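Local coordinates for putative pachytene checkpoint protein 2 (Caenorhabditis elegans, PDB 4XGU) that probably acts in meiotic chromosome recombination as a hexameric AAA+ ATPase that binds adenine nucleotide and remodels partner proteins, at residues B[178-189]-B[296-305]; B[71-79]-B[144-152]. All blocks are in the same frame, centred on the assembly; numbering follows the deposited sequence.

Interaction 1: B[178-189]-B[296-305]; sequences TGPPGTGKTSLC and LCTSNLESTL. With ADP (adenosine-5'-diphosphate), chain H.
K185 and N300 form the polar centre of this contact: K185 NZ lies 2.5 Å from N300 OD1, a short hydrogen bond in the carbonyl plane of the amide, with a C=O...N angle of 154°. The same ammonium group bonds O1B of the ADP beta-phosphate (NZ to O1B 3.1 Å) and makes weak bonds to T298 OG1 and P180 O. The lysine first passes across T298 at about a right angle, K185 CB 3.3 Å from T298 OG1; bends at chi3 (-122°) and chi4 (63°) then carry NZ round to the amide and the phosphate, a path that needs a long, flexible amine. With a methionine in its place, N300 OD1 and O1B would probably lose the charged donor they share.

Backbone donors complete the grip on the nucleotide. G184 N meets O1B, T186 N reaches O2B at 2.7 Å, and S187 N bonds O1A, with the hydroxyls of T186 and S187 adding to O2B and O1A. This is the Walker A P-loop, leading from strand 174-178 into helix 185-199; at G184 any side chain would run into the adenine at N7. N300, just past strand 293-299, is probably the sensor 1 residue, as in other AAA+ ATPases, and its ND2 bonds E253, probably the Walker B glutamate.

Between the two strands, T178 and S299 form a parallel bridge, one of whose bonds runs from G179 N to S299 O at 3.3 Å.

Small apolar groups fill the flanks. T178 CG2 meets L305 CD1 tip to tip at 3.7 Å while also resting against S299 CB. Farther along, where residues 185-189 of the helix run nearly antiparallel to residues 296-299 of the strand, the compact C189 lets SG settle 3.8 Å from L296 CD2.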
ATOM      1  N   THR B 178     -25.090   8.754  15.527  1.00 64.35           N
ATOM      2  CA  THR B 178     -24.006   7.823  15.831  1.00 65.70           C
ATOM      3  C   THR B 178     -24.035   7.371  17.287  1.00 69.73           C
ATOM      4  O   THR B 178     -24.637   8.022  18.141  1.00 68.31           O
ATOM      5  CB  THR B 178     -22.627   8.437  15.532  1.00 70.35           C
ATOM      6  OG1 THR B 178     -22.395   9.543  16.411  1.00 75.58           O
ATOM      7  CG2 THR B 178     -22.546   8.910  14.087  1.00 70.24           C
ATOM      8  N   GLY B 179     -23.376   6.249  17.556  1.00 72.22           N
ATOM      9  CA  GLY B 179     -23.311   5.691  18.894  1.00 69.59           C
ATOM     10  C   GLY B 179     -23.143   4.184  18.859  1.00 75.20           C
ATOM     11  O   GLY B 179     -23.010   3.599  17.784  1.00 78.29           O
ATOM     12  N   PRO B 180     -23.129   3.548  20.037  1.00 79.48           N
ATOM     13  CA  PRO B 180     -23.099   2.085  20.135  1.00 82.13           C
ATOM     14  C   PRO B 180     -24.336   1.453  19.493  1.00 81.09           C
ATOM     15  O   PRO B 180     -25.359   2.126  19.362  1.00 77.86           O
ATOM     16  CB  PRO B 180     -23.072   1.836  21.647  1.00 85.61           C
ATOM     17  CG  PRO B 180     -22.489   3.078  22.223  1.00 85.48           C
ATOM     18  CD  PRO B 180     -23.000   4.189  21.356  1.00 82.63           C
ATOM     19  N   PRO B 181     -24.242   0.175  19.094  1.00 82.54           N
ATOM     20  CA  PRO B 181     -25.334  -0.530  18.408  1.00 82.43           C
ATOM     21  C   PRO B 181     -26.622  -0.672  19.226  1.00 83.25           C
ATOM     22  O   PRO B 181     -27.691  -0.819  18.640  1.00 82.38           O
ATOM     23  CB  PRO B 181     -24.733  -1.914  18.131  1.00 81.81           C
ATOM     24  CG  PRO B 181     -23.265  -1.705  18.140  1.00 78.68           C
ATOM     25  CD  PRO B 181     -23.022  -0.648  19.171  1.00 79.22           C
ATOM     26  N   GLY B 182     -26.532  -0.638  20.550  1.00 80.96           N
ATOM     27  CA  GLY B 182     -27.694  -0.915  21.377  1.00 78.53           C
ATOM     28  C   GLY B 182     -28.562   0.281  21.726  1.00 75.64           C
ATOM     29  O   GLY B 182     -29.528   0.151  22.478  1.00 73.99           O
ATOM     30  N   THR B 183     -28.232   1.443  21.171  1.00 72.57           N
ATOM     31  CA  THR B 183     -28.876   2.692  21.569  1.00 66.65           C
ATOM     32  C   THR B 183     -30.198   2.964  20.850  1.00 69.71           C
ATOM     33  O   THR B 183     -30.995   3.792  21.294  1.00 61.07           O
ATOM     34  CB  THR B 183     -27.942   3.879  21.328  1.00 71.08           C
ATOM     35  OG1 THR B 183     -27.723   4.032  19.921  1.00 76.56           O
ATOM     36  CG2 THR B 183     -26.612   3.646  22.022  1.00 72.89           C
ATOM     37  N   GLY B 184     -30.424   2.281  19.734  1.00 74.28           N
ATOM     38  CA  GLY B 184     -31.681   2.413  19.016  1.00 69.60           C
ATOM     39  C   GLY B 184     -31.754   3.611  18.089  1.00 59.45           C
ATOM     40  O   GLY B 184     -32.754   4.327  18.061  1.00 60.19           O
ATOM     41  N   LYS B 185     -30.691   3.826  17.322  1.00 63.17           N
ATOM     42  CA  LYS B 185     -30.637   4.930  16.371  1.00 56.56           C
ATOM     43  C   LYS B 185     -31.607   4.717  15.217  1.00 55.82           C
ATOM     44  O   LYS B 185     -32.235   5.660  14.734  1.00 62.51           O
ATOM     45  CB  LYS B 185     -29.220   5.095  15.834  1.00 55.71           C
ATOM     46  CG  LYS B 185     -28.157   5.117  16.912  1.00 61.53           C
ATOM     47  CD  LYS B 185     -26.773   5.253  16.314  1.00 61.06           C
ATOM     48  CE  LYS B 185     -25.891   4.094  16.725  1.00 64.75           C
ATOM     49  NZ  LYS B 185     -26.399   2.788  16.220  1.00 66.99           N
ATOM     50  N   THR B 186     -31.714   3.471  14.769  1.00 54.96           N
ATOM     51  CA  THR B 186     -32.621   3.122  13.686  1.00 56.57           C
ATOM     52  C   THR B 186     -34.059   3.422  14.082  1.00 58.93           C
ATOM     53  O   THR B 186     -34.809   4.021  13.313  1.00 63.33           O
ATOM     54  CB  THR B 186     -32.500   1.636  13.300  1.00 61.80           C
ATOM     55  OG1 THR B 186     -31.140   1.336  12.961  1.00 62.21           O
ATOM     56  CG2 THR B 186     -33.398   1.320  12.115  1.00 64.38           C
ATOM     57  N   SER B 187     -34.430   3.018  15.295  1.00 64.76           N
ATOM     58  CA  SER B 187     -35.779   3.248  15.809  1.00 61.81           C
ATOM     59  C   SER B 187     -36.116   4.735  15.837  1.00 67.90           C
ATOM     60  O   SER B 187     -37.246   5.125  15.545  1.00 69.80           O
ATOM     61  CB  SER B 187     -35.931   2.647  17.207  1.00 54.92           C
ATOM     62  OG  SER B 187     -35.878   1.232  17.163  1.00 55.66           O
ATOM     63  N   LEU B 188     -35.131   5.557  16.187  1.00 68.44           N
ATOM     64  CA  LEU B 188     -35.295   7.006  16.149  1.00 57.29           C
ATOM     65  C   LEU B 188     -35.640   7.478  14.741  1.00 58.17           C
ATOM     66  O   LEU B 188     -36.558   8.272  14.551  1.00 59.14           O
ATOM     67  CB  LEU B 188     -34.026   7.710  16.634  1.00 61.77           C
ATOM     68  CG  LEU B 188     -33.786   7.780  18.141  1.00 66.91           C
ATOM     69  CD1 LEU B 188     -32.478   8.496  18.432  1.00 63.75           C
ATOM     70  CD2 LEU B 188     -34.942   8.485  18.830  1.00 66.25           C
ATOM     71  N   CYS B 189     -34.898   6.982  13.757  1.00 61.60           N
ATOM     72  CA  CYS B 189     -35.122   7.359  12.367  1.00 57.95           C
ATOM     73  C   CYS B 189     -36.496   6.921  11.878  1.00 52.39           C
ATOM     74  O   CYS B 189     -37.173   7.669  11.173  1.00 56.91           O
ATOM     75  CB  CYS B 189     -34.040   6.761  11.468  1.00 59.98           C
ATOM     76  SG  CYS B 189     -32.414   7.507  11.673  1.00 64.49           S
ATOM     77  N   LEU B 296     -31.554   9.943   6.113  1.00 67.92           N
ATOM     78  CA  LEU B 296     -31.134   9.708   7.490  1.00 58.40           C
ATOM     79  C   LEU B 296     -30.103   8.587   7.563  1.00 62.79           C
ATOM     80  O   LEU B 296     -30.289   7.524   6.974  1.00 72.14           O
ATOM     81  CB  LEU B 296     -32.337   9.366   8.373  1.00 59.42           C
ATOM     82  CG  LEU B 296     -33.503  10.357   8.445  1.00 59.54           C
ATOM     83  CD1 LEU B 296     -34.535  10.088   7.359  1.00 64.15           C
ATOM     84  CD2 LEU B 296     -34.145  10.308   9.816  1.00 58.32           C
ATOM     85  N   CYS B 297     -29.021   8.830   8.294  1.00 62.83           N
ATOM     86  CA  CYS B 297     -27.942   7.855   8.413  1.00 63.33           C
ATOM     87  C   CYS B 297     -27.686   7.471   9.868  1.00 66.37           C
ATOM     88  O   CYS B 297     -27.855   8.286  10.775  1.00 67.23           O
ATOM     89  CB  CYS B 297     -26.660   8.407   7.788  1.00 66.31           C
ATOM     90  SG  CYS B 297     -26.827   8.906   6.060  1.00 92.44           S
ATOM     91  N   THR B 298     -27.276   6.227  10.083  1.00 67.51           N
ATOM     92  CA  THR B 298     -26.897   5.775  11.413  1.00 74.02           C
ATOM     93  C   THR B 298     -25.561   5.041  11.352  1.00 74.98           C
ATOM     94  O   THR B 298     -25.321   4.256  10.438  1.00 85.88           O
ATOM     95  CB  THR B 298     -27.975   4.861  12.039  1.00 80.71           C
ATOM     96  OG1 THR B 298     -27.454   4.240  13.221  1.00 85.17           O
ATOM     97  CG2 THR B 298     -28.400   3.782  11.064  1.00 83.35           C
ATOM     98  N   SER B 299     -24.688   5.312  12.315  1.00 71.28           N
ATOM     99  CA  SER B 299     -23.385   4.655  12.369  1.00 73.98           C
ATOM    100  C   SER B 299     -23.185   3.942  13.706  1.00 84.89           C
ATOM    101  O   SER B 299     -23.129   4.578  14.757  1.00 91.01           O
ATOM    102  CB  SER B 299     -22.266   5.671  12.138  1.00 78.87           C
ATOM    103  OG  SER B 299     -21.000   5.036  12.103  1.00 89.34           O
ATOM    104  N   ASN B 300     -23.079   2.618  13.659  1.00 87.89           N
ATOM    105  CA  ASN B 300     -22.962   1.818  14.875  1.00 89.11           C
ATOM    106  C   ASN B 300     -21.587   1.941  15.525  1.00 97.20           C
ATOM    107  O   ASN B 300     -21.409   1.584  16.689  1.00103.26           O
ATOM    108  CB  ASN B 300     -23.267   0.349  14.576  1.00 85.60           C
ATOM    109  CG  ASN B 300     -24.745   0.095  14.347  1.00 88.34           C
ATOM    110  OD1 ASN B 300     -25.599   0.795  14.893  1.00 86.16           O
ATOM    111  ND2 ASN B 300     -25.056  -0.914  13.542  1.00 94.55           N
ATOM    112  N   LEU B 301     -20.618   2.442  14.768  1.00104.86           N
ATOM    113  CA  LEU B 301     -19.276   2.658  15.295  1.00117.31           C
ATOM    114  C   LEU B 301     -19.151   4.063  15.871  1.00119.18           C
ATOM    115  O   LEU B 301     -19.712   5.015  15.331  1.00114.57           O
ATOM    116  CB  LEU B 301     -18.222   2.438  14.205  1.00121.42           C
ATOM    117  CG  LEU B 301     -16.759   2.725  14.563  1.00122.61           C
ATOM    118  CD1 LEU B 301     -16.232   1.702  15.562  1.00122.69           C
ATOM    119  CD2 LEU B 301     -15.893   2.765  13.308  1.00124.86           C
ATOM    120  N   GLU B 302     -18.413   4.189  16.969  1.00125.29           N
ATOM    121  CA  GLU B 302     -18.186   5.488  17.587  1.00129.16           C
ATOM    122  C   GLU B 302     -16.716   5.895  17.472  1.00141.14           C
ATOM    123  O   GLU B 302     -15.824   5.045  17.515  1.00147.53           O
ATOM    124  CB  GLU B 302     -18.623   5.460  19.054  1.00123.63           C
ATOM    125  CG  GLU B 302     -18.870   6.828  19.665  1.00121.95           C
ATOM    126  CD  GLU B 302     -19.391   6.739  21.087  1.00124.12           C
ATOM    127  OE1 GLU B 302     -20.092   7.675  21.528  1.00123.03           O
ATOM    128  OE2 GLU B 302     -19.101   5.729  21.764  1.00126.29           O
ATOM    129  N   SER B 303     -16.492   7.196  17.287  1.00140.82           N
ATOM    130  CA  SER B 303     -15.164   7.822  17.329  1.00141.09           C
ATOM    131  C   SER B 303     -14.240   7.520  16.142  1.00139.01           C
ATOM    132  O   SER B 303     -13.037   7.767  16.220  1.00142.82           O
ATOM    133  CB  SER B 303     -14.440   7.441  18.624  1.00144.00           C
ATOM    134  OG  SER B 303     -13.091   7.872  18.594  1.00147.00           O
ATOM    135  N   THR B 304     -14.786   7.000  15.048  1.00133.08           N
ATOM    136  CA  THR B 304     -14.012   6.862  13.815  1.00132.02           C
ATOM    137  C   THR B 304     -14.898   7.227  12.630  1.00132.18           C
ATOM    138  O   THR B 304     -14.886   6.571  11.587  1.00132.28           O
ATOM    139  CB  THR B 304     -13.440   5.439  13.639  1.00129.17           C
ATOM    140  OG1 THR B 304     -13.034   4.925  14.911  1.00129.69           O
ATOM    141  CG2 THR B 304     -12.232   5.452  12.703  1.00126.78           C
ATOM    142  N   LEU B 305     -15.668   8.294  12.813  1.00131.82           N
ATOM    143  CA  LEU B 305     -16.626   8.756  11.818  1.00130.27           C
ATOM    144  C   LEU B 305     -15.948   9.210  10.533  1.00129.49           C
ATOM    145  O   LEU B 305     -14.918   9.884  10.569  1.00128.69           O
ATOM    146  CB  LEU B 305     -17.459   9.898  12.395  1.00130.42           C
ATOM    147  CG  LEU B 305     -18.974   9.721  12.381  1.00129.69           C
ATOM    148  CD1 LEU B 305     -19.636  10.889  13.093  1.00128.49           C
ATOM    149  CD2 LEU B 305     -19.478   9.593  10.953  1.00130.17           C
TER
HETATM  150  PB  ADP H 501     -29.443   0.571  16.585  1.00 65.44           P
HETATM  151  O1B ADP H 501     -28.705   1.308  17.673  1.00 63.91           O
HETATM  152  O2B ADP H 501     -30.038   1.475  15.533  1.00 74.04           O
HETATM  153  O3B ADP H 501     -28.700  -0.622  16.024  1.00 69.42           O
HETATM  154  PA  ADP H 501     -32.144  -0.262  16.628  1.00110.17           P
HETATM  155  O1A ADP H 501     -32.751   1.100  16.394  1.00111.19           O
HETATM  156  O2A ADP H 501     -31.954  -1.219  15.474  1.00115.32           O
HETATM  157  O3A ADP H 501     -30.716  -0.059  17.356  1.00 96.73           O
HETATM  158  O5' ADP H 501     -33.058  -1.000  17.727  1.00 91.38           O
HETATM  159  C5' ADP H 501     -32.520  -1.480  18.955  1.00 92.55           C
HETATM  160  C4' ADP H 501     -33.635  -2.152  19.746  1.00 96.58           C
HETATM  161  O4' ADP H 501     -33.378  -2.016  21.145  1.00 97.37           O
HETATM  162  C3' ADP H 501     -34.984  -1.511  19.464  1.00103.57           C
HETATM  163  O3' ADP H 501     -35.812  -2.407  18.719  1.00110.63           O
HETATM  164  C2' ADP H 501     -35.597  -1.226  20.820  1.00101.32           C
HETATM  165  O2' ADP H 501     -36.650  -2.159  21.080  1.00100.19           O
HETATM  166  C1' ADP H 501     -34.479  -1.416  21.832  1.00 98.12           C
HETATM  167  N9  ADP H 501     -34.035  -0.084  22.313  1.00 92.49           N
HETATM  168  C8  ADP H 501     -32.826   0.460  22.077  1.00 84.45           C
HETATM  169  N7  ADP H 501     -32.712   1.688  22.644  1.00 79.89           N
HETATM  170  C5  ADP H 501     -33.875   1.949  23.264  1.00 83.05           C
HETATM  171  C6  ADP H 501     -34.424   3.071  24.056  1.00 83.11           C
HETATM  172  N6  ADP H 501     -33.680   4.176  24.298  1.00 86.38           N
HETATM  173  N1  ADP H 501     -35.684   2.951  24.527  1.00 85.46           N
HETATM  174  C2  ADP H 501     -36.427   1.852  24.289  1.00 88.50           C
HETATM  175  N3  ADP H 501     -35.994   0.795  23.577  1.00 89.78           N
HETATM  176  C4  ADP H 501     -34.746   0.780  23.047  1.00 89.99           C

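Interaction 2: B[71-79]-B[144-152]; sequences IGTCELRDG and NLKNEVMSY
The ammonium group of K146 is gripped from several sides: D78 OD2 forms a salt bridge to NZ at 3.3 Å, the carbonyl oxygens of W136 and L139 accept hydrogen bonds, and W136 adds a cation-pi contact. D78 holds CG anti to its backbone N (chi1 -172°), which extends the short carboxylate to the lysine; NZ meets OD2 on its syn side, 20° out of the carboxylate plane. One turn of helix away from N144, N147 suits its place by offering both a donor and an acceptor: ND2 gives a weak, bent bond to L76 O (3.0 Å), and OD1 takes a weak one from W47. The bend in segment 71-79 begins as an ST turn, T73 OG1 accepting from E75 N at 3.1 Å, in the loop after strand 68-72 of the Pch2 N-terminal domain, which lies against the start of helix 145-161. The apolar part is slight. C74 faces the helix, and its SG lies 3.6 Å from S151 CB and 4.1 Å from M150 CG. S151 turns its hydroxyl back to N147 O, which receives S151 N from the opposite face, and also packs on S396 of a neighbouring subunit.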
ATOM      1  N   ILE B  71     -50.821  14.033  21.686  1.00 60.70           N
ATOM      2  CA  ILE B  71     -50.601  15.467  21.819  1.00 55.11           C
ATOM      3  C   ILE B  71     -49.173  15.723  22.278  1.00 60.19           C
ATOM      4  O   ILE B  71     -48.762  15.262  23.342  1.00 64.95           O
ATOM      5  CB  ILE B  71     -51.581  16.105  22.809  1.00 59.66           C
ATOM      6  CG1 ILE B  71     -53.014  15.931  22.315  1.00 61.40           C
ATOM      7  CG2 ILE B  71     -51.259  17.581  23.001  1.00 60.58           C
ATOM      8  CD1 ILE B  71     -54.041  16.587  23.201  1.00 60.35           C
ATOM      9  N   GLY B  72     -48.415  16.455  21.472  1.00 62.67           N
ATOM     10  CA  GLY B  72     -47.008  16.648  21.762  1.00 62.35           C
ATOM     11  C   GLY B  72     -46.466  18.014  21.404  1.00 68.08           C
ATOM     12  O   GLY B  72     -46.936  18.663  20.469  1.00 70.56           O
ATOM     13  N   THR B  73     -45.467  18.448  22.163  1.00 65.72           N
ATOM     14  CA  THR B  73     -44.762  19.686  21.878  1.00 64.86           C
ATOM     15  C   THR B  73     -43.290  19.530  22.215  1.00 74.62           C
ATOM     16  O   THR B  73     -42.913  18.660  23.003  1.00 80.62           O
ATOM     17  CB  THR B  73     -45.328  20.864  22.673  1.00 67.95           C
ATOM     18  OG1 THR B  73     -44.582  22.047  22.362  1.00 65.39           O
ATOM     19  CG2 THR B  73     -45.218  20.583  24.162  1.00 70.65           C
ATOM     20  N   CYS B  74     -42.458  20.376  21.620  1.00 77.27           N
ATOM     21  CA  CYS B  74     -41.025  20.339  21.878  1.00 69.96           C
ATOM     22  C   CYS B  74     -40.654  21.316  22.988  1.00 65.64           C
ATOM     23  O   CYS B  74     -39.518  21.339  23.452  1.00 68.24           O
ATOM     24  CB  CYS B  74     -40.248  20.648  20.598  1.00 77.97           C
ATOM     25  SG  CYS B  74     -40.544  19.458  19.257  1.00 84.45           S
ATOM     26  N   GLU B  75     -41.631  22.114  23.415  1.00 65.90           N
ATOM     27  CA  GLU B  75     -41.435  23.077  24.493  1.00 72.11           C
ATOM     28  C   GLU B  75     -41.368  22.391  25.854  1.00 77.56           C
ATOM     29  O   GLU B  75     -40.684  22.860  26.764  1.00 83.48           O
ATOM     30  CB  GLU B  75     -42.560  24.115  24.498  1.00 81.36           C
ATOM     31  CG  GLU B  75     -42.756  24.841  23.178  1.00 98.79           C
ATOM     32  CD  GLU B  75     -43.928  25.806  23.210  1.00111.61           C
ATOM     33  OE1 GLU B  75     -43.805  26.872  23.851  1.00115.49           O
ATOM     34  OE2 GLU B  75     -44.974  25.498  22.599  1.00114.78           O
ATOM     35  N   LEU B  76     -42.087  21.282  25.990  1.00 77.34           N
ATOM     36  CA  LEU B  76     -42.157  20.564  27.259  1.00 77.03           C
ATOM     37  C   LEU B  76     -41.285  19.317  27.264  1.00 72.99           C
ATOM     38  O   LEU B  76     -40.904  18.804  26.213  1.00 73.44           O
ATOM     39  CB  LEU B  76     -43.603  20.177  27.584  1.00 74.02           C
ATOM     40  CG  LEU B  76     -44.446  21.194  28.359  1.00 71.48           C
ATOM     41  CD1 LEU B  76     -45.840  20.645  28.615  1.00 66.18           C
ATOM     42  CD2 LEU B  76     -43.766  21.573  29.668  1.00 74.15           C
ATOM     43  N   ARG B  77     -40.977  18.837  28.466  1.00 70.95           N
ATOM     44  CA  ARG B  77     -40.188  17.627  28.640  1.00 68.61           C
ATOM     45  C   ARG B  77     -40.942  16.430  28.060  1.00 75.96           C
ATOM     46  O   ARG B  77     -42.167  16.465  27.931  1.00 75.01           O
ATOM     47  CB  ARG B  77     -39.863  17.417  30.123  1.00 72.57           C
ATOM     48  CG  ARG B  77     -38.963  16.229  30.419  1.00 86.63           C
ATOM     49  CD  ARG B  77     -38.558  16.178  31.880  1.00102.28           C
ATOM     50  NE  ARG B  77     -37.350  16.955  32.135  1.00118.36           N
ATOM     51  CZ  ARG B  77     -37.342  18.201  32.600  1.00130.23           C
ATOM     52  NH1 ARG B  77     -38.485  18.819  32.869  1.00133.15           N
ATOM     53  NH2 ARG B  77     -36.189  18.828  32.800  1.00135.22           N
ATOM     54  N   ASP B  78     -40.203  15.381  27.710  1.00 81.62           N
ATOM     55  CA  ASP B  78     -40.750  14.224  27.009  1.00 83.14           C
ATOM     56  C   ASP B  78     -41.945  13.568  27.703  1.00 87.16           C
ATOM     57  O   ASP B  78     -42.814  13.011  27.041  1.00 97.69           O
ATOM     58  CB  ASP B  78     -39.650  13.179  26.800  1.00 85.30           C
ATOM     59  CG  ASP B  78     -40.095  12.028  25.915  1.00 86.04           C
ATOM     60  OD1 ASP B  78     -40.974  12.242  25.054  1.00 84.10           O
ATOM     61  OD2 ASP B  78     -39.562  10.910  26.077  1.00 87.44           O
ATOM     62  N   GLY B  79     -42.003  13.630  29.028  1.00 78.70           N
ATOM     63  CA  GLY B  79     -43.080  12.965  29.740  1.00 75.79           C
ATOM     64  C   GLY B  79     -44.055  13.892  30.444  1.00 74.11           C
ATOM     65  O   GLY B  79     -45.038  13.434  31.027  1.00 71.08           O
ATOM     66  N   ASN B 144     -33.328  14.522  26.776  1.00 73.64           N
ATOM     67  CA  ASN B 144     -34.226  15.313  25.934  1.00 71.46           C
ATOM     68  C   ASN B 144     -33.818  15.230  24.462  1.00 65.23           C
ATOM     69  O   ASN B 144     -34.108  16.125  23.669  1.00 67.20           O
ATOM     70  CB  ASN B 144     -34.263  16.772  26.402  1.00 74.85           C
ATOM     71  CG  ASN B 144     -35.578  17.456  26.075  1.00 84.03           C
ATOM     72  OD1 ASN B 144     -35.607  18.475  25.384  1.00 82.10           O
ATOM     73  ND2 ASN B 144     -36.676  16.892  26.566  1.00 91.87           N
ATOM     74  N   LEU B 145     -33.151  14.133  24.116  1.00 66.13           N
ATOM     75  CA  LEU B 145     -32.653  13.878  22.768  1.00 59.25           C
ATOM     76  C   LEU B 145     -33.767  13.822  21.731  1.00 56.14           C
ATOM     77  O   LEU B 145     -33.615  14.330  20.622  1.00 64.23           O
ATOM     78  CB  LEU B 145     -31.867  12.563  22.750  1.00 58.97           C
ATOM     79  CG  LEU B 145     -31.681  11.856  21.405  1.00 60.67           C
ATOM     80  CD1 LEU B 145     -30.714  12.618  20.515  1.00 63.91           C
ATOM     81  CD2 LEU B 145     -31.215  10.421  21.607  1.00 60.41           C
ATOM     82  N   LYS B 146     -34.876  13.188  22.097  1.00 53.90           N
ATOM     83  CA  LYS B 146     -36.005  13.023  21.187  1.00 54.15           C
ATOM     84  C   LYS B 146     -36.551  14.375  20.758  1.00 58.40           C
ATOM     85  O   LYS B 146     -36.826  14.593  19.579  1.00 61.87           O
ATOM     86  CB  LYS B 146     -37.107  12.182  21.838  1.00 47.58           C
ATOM     87  CG  LYS B 146     -36.699  10.740  22.116  1.00 53.43           C
ATOM     88  CD  LYS B 146     -37.709  10.025  23.008  1.00 52.51           C
ATOM     89  CE  LYS B 146     -39.078   9.949  22.355  1.00 52.83           C
ATOM     90  NZ  LYS B 146     -40.093   9.336  23.263  1.00 61.90           N
ATOM     91  N   ASN B 147     -36.695  15.286  21.714  1.00 60.05           N
ATOM     92  CA  ASN B 147     -37.191  16.621  21.407  1.00 52.55           C
ATOM     93  C   ASN B 147     -36.246  17.389  20.495  1.00 59.77           C
ATOM     94  O   ASN B 147     -36.692  18.091  19.587  1.00 69.07           O
ATOM     95  CB  ASN B 147     -37.427  17.417  22.692  1.00 49.56           C
ATOM     96  CG  ASN B 147     -38.801  17.172  23.283  1.00 58.17           C
ATOM     97  OD1 ASN B 147     -39.752  16.854  22.566  1.00 62.53           O
ATOM     98  ND2 ASN B 147     -38.915  17.326  24.598  1.00 57.64           N
ATOM     99  N   GLU B 148     -34.945  17.249  20.732  1.00 59.11           N
ATOM    100  CA  GLU B 148     -33.950  18.004  19.974  1.00 57.51           C
ATOM    101  C   GLU B 148     -33.934  17.591  18.507  1.00 62.36           C
ATOM    102  O   GLU B 148     -33.942  18.440  17.616  1.00 68.71           O
ATOM    103  CB  GLU B 148     -32.559  17.823  20.586  1.00 65.67           C
ATOM    104  CG  GLU B 148     -32.443  18.321  22.016  1.00 78.13           C
ATOM    105  CD  GLU B 148     -31.061  18.101  22.603  1.00 92.73           C
ATOM    106  OE1 GLU B 148     -30.915  18.210  23.839  1.00103.45           O
ATOM    107  OE2 GLU B 148     -30.122  17.820  21.830  1.00 93.00           O
ATOM    108  N   VAL B 149     -33.910  16.285  18.266  1.00 64.68           N
ATOM    109  CA  VAL B 149     -33.912  15.752  16.908  1.00 61.47           C
ATOM    110  C   VAL B 149     -35.218  16.077  16.187  1.00 62.09           C
ATOM    111  O   VAL B 149     -35.210  16.537  15.044  1.00 64.89           O
ATOM    112  CB  VAL B 149     -33.697  14.229  16.908  1.00 61.41           C
ATOM    113  CG1 VAL B 149     -33.905  13.662  15.514  1.00 66.33           C
ATOM    114  CG2 VAL B 149     -32.308  13.892  17.426  1.00 64.39           C
ATOM    115  N   MET B 150     -36.332  15.836  16.872  1.00 53.24           N
ATOM    116  CA  MET B 150     -37.663  16.098  16.332  1.00 59.72           C
ATOM    117  C   MET B 150     -37.825  17.536  15.834  1.00 65.58           C
ATOM    118  O   MET B 150     -38.200  17.762  14.682  1.00 65.15           O
ATOM    119  CB  MET B 150     -38.723  15.793  17.395  1.00 61.39           C
ATOM    120  CG  MET B 150     -40.156  16.053  16.964  1.00 58.32           C
ATOM    121  SD  MET B 150     -40.701  14.948  15.649  1.00 81.92           S
ATOM    122  CE  MET B 150     -42.460  15.291  15.645  1.00120.90           C
ATOM    123  N   SER B 151     -37.534  18.504  16.698  1.00 61.47           N
ATOM    124  CA  SER B 151     -37.746  19.908  16.358  1.00 60.20           C
ATOM    125  C   SER B 151     -36.799  20.384  15.260  1.00 64.64           C
ATOM    126  O   SER B 151     -37.198  21.152  14.385  1.00 69.65           O
ATOM    127  CB  SER B 151     -37.588  20.790  17.599  1.00 58.76           C
ATOM    128  OG  SER B 151     -36.252  20.785  18.062  1.00 66.27           O
ATOM    129  N   TYR B 152     -35.552  19.923  15.307  1.00 57.12           N
ATOM    130  CA  TYR B 152     -34.545  20.346  14.339  1.00 57.47           C
ATOM    131  C   TYR B 152     -34.856  19.826  12.944  1.00 61.43           C
ATOM    132  O   TYR B 152     -34.814  20.576  11.970  1.00 71.19           O
ATOM    133  CB  TYR B 152     -33.153  19.876  14.768  1.00 49.20           C
ATOM    134  CG  TYR B 152     -32.016  20.507  13.996  1.00 54.50           C
ATOM    135  CD1 TYR B 152     -31.534  19.927  12.828  1.00 66.65           C
ATOM    136  CD2 TYR B 152     -31.417  21.679  14.439  1.00 53.28           C
ATOM    137  CE1 TYR B 152     -30.490  20.499  12.124  1.00 60.33           C
ATOM    138  CE2 TYR B 152     -30.372  22.256  13.743  1.00 55.87           C
ATOM    139  CZ  TYR B 152     -29.913  21.662  12.587  1.00 62.98           C
ATOM    140  OH  TYR B 152     -28.873  22.235  11.888  1.00 71.91           O
TER

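Overall arrangement
Interaction 1 belongs to the ATPase core: strands 174-178 and 293-299 lie side by side in its central sheet, and half of its touching residues are buried, with K185 and the rest of the P-loop closing on the diphosphate. Interaction 2 is smaller and likewise only partly buried, on the flank of that core, where a loop of the N-terminal domain meets helix 145-161. Both have a lysine at their polar centre, but K185 serves a phosphate and an amide, whereas K146 is held by a carboxylate, backbone carbonyls and an indole, its side chain about 7 Å from the ADP. The two touch through packing of L188 on L145, joining helices 185-199 and 145-161. Only interaction 2 also meets a neighbouring subunit.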